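Side-chain contacts in lactococcus lactis MG1363 DpsA (Lactococcus lactis, PDB 1ZS3), which forms a twelve-chain Dps assembly that binds DNA and probably helps protect the cell against oxidative stress: residues A29-G32 with H33-S36; Y154-Q157 with V158-N161. All coordinates share one frame; numbering follows the deposited sequence.

Contact 1. Residues A29-G32 with H33-S36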
loop_
_atom_site.group_PDB
_atom_site.type_symbol
_atom_site.label_atom_id
_atom_site.label_comp_id
_atom_site.label_asym_id
_atom_site.label_seq_id
_atom_site.Cartn_x
_atom_site.Cartn_y
_atom_site.Cartn_z
ATOM N N ALA A 29 -5.363 -27.451 31.536
ATOM C CA ALA A 29 -6.146 -27.081 32.734
ATOM C C ALA A 29 -5.641 -25.725 33.216
ATOM O O ALA A 29 -6.427 -24.781 33.359
ATOM C CB ALA A 29 -5.932 -28.127 33.851
ATOM N N MET A 30 -4.324 -25.646 33.455
ATOM C CA MET A 30 -3.692 -24.395 33.828
ATOM C C MET A 30 -4.023 -23.212 32.901
ATOM O O MET A 30 -4.226 -22.099 33.377
ATOM C CB MET A 30 -2.187 -24.593 33.894
ATOM C CG MET A 30 -1.442 -23.466 34.554
ATOM S SD MET A 30 -2.131 -23.134 36.216
ATOM C CE MET A 30 -1.141 -24.379 37.149
ATOM N N LEU A 31 -4.098 -23.464 31.603
ATOM C CA LEU A 31 -4.387 -22.451 30.601
ATOM C C LEU A 31 -5.831 -22.006 30.593
ATOM O O LEU A 31 -6.159 -21.012 29.937
ATOM C CB LEU A 31 -4.028 -22.941 29.202
ATOM C CG LEU A 31 -2.535 -23.018 28.905
ATOM C CD1 LEU A 31 -2.262 -23.830 27.645
ATOM C CD2 LEU A 31 -1.947 -21.624 28.810
ATOM N N GLY A 32 -6.691 -22.764 31.283
ATOM C CA GLY A 32 -8.083 -22.408 31.503
ATOM C C GLY A 32 -8.207 -21.223 32.410
ATOM O O GLY A 32 -9.166 -20.456 32.288
ATOM N N HIS A 33 -7.247 -21.099 33.313
ATOM C CA HIS A 33 -7.134 -19.949 34.148
ATOM C C HIS A 33 -6.528 -18.757 33.367
ATOM O O HIS A 33 -6.841 -17.577 33.620
ATOM C CB HIS A 33 -6.224 -20.298 35.290
ATOM C CG HIS A 33 -6.813 -21.215 36.347
ATOM N ND1 HIS A 33 -8.108 -21.029 36.954
ATOM C CD2 HIS A 33 -6.230 -22.246 37.012
ATOM C CE1 HIS A 33 -8.289 -21.971 37.869
ATOM N NE2 HIS A 33 -7.161 -22.676 37.974
ATOM N N VAL A 34 -5.612 -19.060 32.435
ATOM C CA VAL A 34 -4.909 -18.017 31.730
ATOM C C VAL A 34 -5.902 -17.402 30.800
ATOM O O VAL A 34 -6.075 -16.193 30.829
ATOM C CB VAL A 34 -3.724 -18.548 30.941
ATOM C CG1 VAL A 34 -3.219 -17.491 30.013
ATOM C CG2 VAL A 34 -2.653 -18.983 31.902
ATOM N N LEU A 35 -6.613 -18.260 30.067
ATOM C CA LEU A 35 -7.613 -17.820 29.106
ATOM C C LEU A 35 -8.779 -17.104 29.714
ATOM O O LEU A 35 -9.418 -16.264 29.056
ATOM C CB LEU A 35 -8.213 -19.020 28.374
ATOM C CG LEU A 35 -7.273 -19.737 27.429
ATOM C CD1 LEU A 35 -7.935 -21.011 26.995
ATOM C CD2 LEU A 35 -6.981 -18.833 26.226
ATOM N N SER A 36 -9.094 -17.464 30.951
ATOM C CA SER A 36 -10.283 -16.879 31.585
ATOM C C SER A 36 -9.856 -15.506 32.048
ATOM O O SER A 36 -10.605 -14.537 31.865
ATOM C CB SER A 36 -10.883 -17.722 32.713
ATOM O OG SER A 36 -11.670 -18.800 32.210
#
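Leu-31 and Val-34, about one helical turn apart, run alongside each other in the same direction, with Leu-31 CD2 4.1 Å from Val-34 CG2. On another side of the turn Met-30 meets His-33: SD stands at the edge of the imidazole, 85° off the ring normal and 5.5 Å from the ring centroid, a loose sulfur-aromatic approach. The CB of His-33 rests on the carbonyl oxygen of Met-30 (O to CB 3.3 Å), and that oxygen accepts His-33 N as well as a weak bond from Val-34 N. Leu-35 runs back over the preceding turn because its CG is anti to its own carbonyl carbon (chi1 -69°), which sets the branch beside Leu-31 O, the acceptor of Leu-35 N at 2.8 Å. Ser-36 folds back likewise, and its OG donates to Gly-32 O at 3.0 Å, nearly in line with the carbonyl bond. Gly-32 O thus takes the hydroxyl and, weakly, Ser-36 N. In the four-helix bundle, Leu-31 and Val-34 pack on helices 111-138 and 142-165, Leu-35 faces helix 55-81, and His-33, edge-to-face with Phe-128 of helix 111-138, bonds through ND1 to Tyr-96 O at the end of helix 90-96.

Contact 2. Residues Y154-Q157 with V158-N161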
loop_
_atom_site.group_PDB
_atom_site.type_symbol
_atom_site.label_atom_id
_atom_site.label_comp_id
_atom_site.label_asym_id
_atom_site.label_seq_id
_atom_site.Cartn_x
_atom_site.Cartn_y
_atom_site.Cartn_z
ATOM N N TYR A 154 4.800 -10.323 26.392
ATOM C CA TYR A 154 3.899 -9.204 26.166
ATOM C C TYR A 154 3.375 -8.612 27.480
ATOM O O TYR A 154 3.336 -7.406 27.646
ATOM C CB TYR A 154 2.725 -9.623 25.331
ATOM C CG TYR A 154 1.684 -8.536 25.219
ATOM C CD1 TYR A 154 1.914 -7.400 24.423
ATOM C CD2 TYR A 154 0.472 -8.619 25.911
ATOM C CE1 TYR A 154 0.958 -6.413 24.292
ATOM C CE2 TYR A 154 -0.488 -7.627 25.788
ATOM C CZ TYR A 154 -0.226 -6.522 24.986
ATOM O OH TYR A 154 -1.157 -5.544 24.885
ATOM N N ASN A 155 3.006 -9.470 28.430
ATOM C CA ASN A 155 2.566 -9.045 29.761
ATOM C C ASN A 155 3.697 -8.242 30.458
ATOM O O ASN A 155 3.448 -7.196 30.988
ATOM C CB ASN A 155 2.140 -10.270 30.613
ATOM C CG ASN A 155 0.641 -10.744 30.317
ATOM O OD1 ASN A 155 0.069 -10.366 29.316
ATOM N ND2 ASN A 155 0.226 -11.592 31.220
ATOM N N LEU A 156 4.921 -8.723 30.433
ATOM C CA LEU A 156 6.054 -8.019 31.070
ATOM C C LEU A 156 6.260 -6.617 30.509
ATOM O O LEU A 156 6.663 -5.695 31.219
ATOM C CB LEU A 156 7.350 -8.781 30.845
ATOM C CG LEU A 156 7.983 -9.367 32.089
ATOM C CD1 LEU A 156 6.929 -9.853 33.011
ATOM C CD2 LEU A 156 8.961 -10.487 31.692
ATOM N N GLN A 157 5.982 -6.462 29.221
ATOM C CA GLN A 157 6.145 -5.231 28.495
ATOM C C GLN A 157 5.065 -4.295 28.906
ATOM O O GLN A 157 5.366 -3.162 29.260
ATOM C CB GLN A 157 6.022 -5.564 27.025
ATOM C CG GLN A 157 6.323 -4.518 26.031
ATOM C CD GLN A 157 5.819 -4.952 24.655
ATOM O OE1 GLN A 157 5.993 -6.119 24.254
ATOM N NE2 GLN A 157 5.140 -4.059 23.966
ATOM N N VAL A 158 3.816 -4.762 28.918
ATOM C CA VAL A 158 2.731 -3.901 29.347
ATOM C C VAL A 158 2.954 -3.359 30.758
ATOM O O VAL A 158 2.579 -2.205 31.023
ATOM C CB VAL A 158 1.369 -4.607 29.317
ATOM C CG1 VAL A 158 0.329 -3.779 30.030
ATOM C CG2 VAL A 158 0.935 -4.890 27.878
ATOM N N ILE A 159 3.523 -4.176 31.655
ATOM C CA ILE A 159 3.716 -3.791 33.049
ATOM C C ILE A 159 4.685 -2.649 33.101
ATOM O O ILE A 159 4.537 -1.776 33.963
ATOM C CB ILE A 159 4.266 -4.982 33.920
ATOM C CG1 ILE A 159 3.173 -6.027 34.185
ATOM C CG2 ILE A 159 4.848 -4.497 35.288
ATOM C CD1 ILE A 159 3.722 -7.429 34.428
ATOM N N ARG A 160 5.689 -2.675 32.233
ATOM C CA ARG A 160 6.746 -1.690 32.313
ATOM C C ARG A 160 6.345 -0.470 31.590
ATOM O O ARG A 160 6.891 0.549 31.858
ATOM C CB ARG A 160 8.048 -2.215 31.750
ATOM C CG ARG A 160 9.205 -1.203 31.863
ATOM C CD ARG A 160 10.577 -1.812 31.564
ATOM N NE ARG A 160 10.644 -2.256 30.182
ATOM C CZ ARG A 160 11.273 -1.613 29.218
ATOM N NH1 ARG A 160 11.946 -0.502 29.460
ATOM N NH2 ARG A 160 11.246 -2.102 28.004
ATOM N N ASN A 161 5.392 -0.565 30.693
ATOM C CA ASN A 161 4.896 0.633 29.963
ATOM C C ASN A 161 3.949 1.400 30.840
ATOM O O ASN A 161 4.064 2.621 30.928
ATOM C CB ASN A 161 4.131 0.260 28.696
ATOM C CG ASN A 161 5.028 0.050 27.480
ATOM O OD1 ASN A 161 6.248 0.328 27.490
ATOM N ND2 ASN A 161 4.413 -0.440 26.413
#
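Tyr-154 O accepts Val-158 N at 3.0 Å in a nearly straight bond (167° at the hydrogen), and Asn-155 O takes Ile-159 N in the same i to i+4 pattern. The next turn is less regular: Arg-160 N is shared weakly between Leu-156 O and Gln-157 O, while Gln-157 O also receives Asn-161 N at 3.0 Å. Along this helix Val-158 lays CG2 over one face of the Tyr-154 ring, 3.8 Å from the centroid and displaced from the ring centre toward CZ, a CH-pi contact closest at Tyr-154 CZ (3.5 Å). The phenol reaches this methyl because its CG is anti to the backbone N (chi1 173°), which carries the ring along the helix toward the following turn. Ile-159 extends CD1 back to Asn-155 O (3.5 Å), and more loosely to Leu-156 CD1, 4.3 Å away. The Asn-161 amide lies over Gln-157 O and bonds through ND2 to Tyr-60 OH. Arg-160, its chain bent at chi3, makes a salt bridge from NE to Asp-81 OD1 of a second subunit. Within the bundle, Tyr-154 and Val-158 pack on Ile-64 of helix 55-81, where Arg-67 adds a cation-pi contact to the tyrosine, while Asn-155 faces helix 111-138 and bonds through ND2 to Asn-126.

Contacts 1 and 2 are each a local turn of a different bundle helix, 27-51 and 142-165. Their centres are 20 Å apart and their nearest atoms about 7 Å, so they do not touch. Helices 55-81 and 111-138 are common neighbours: Ile-129 meets both Val-34 of contact 1 and Asn-155 of contact 2. Val-34 also packs on Leu-151, only three residues before contact 2 begins. The centre of contact 1 lies about 7 Å from the centre of the chain, that of contact 2 about 14 Å. Contact 1 touches no other subunit, whereas residues 154-161 meet two further subunits. One thus belongs to the bundle interior, the other joins bundle packing to assembly of the dodecamer.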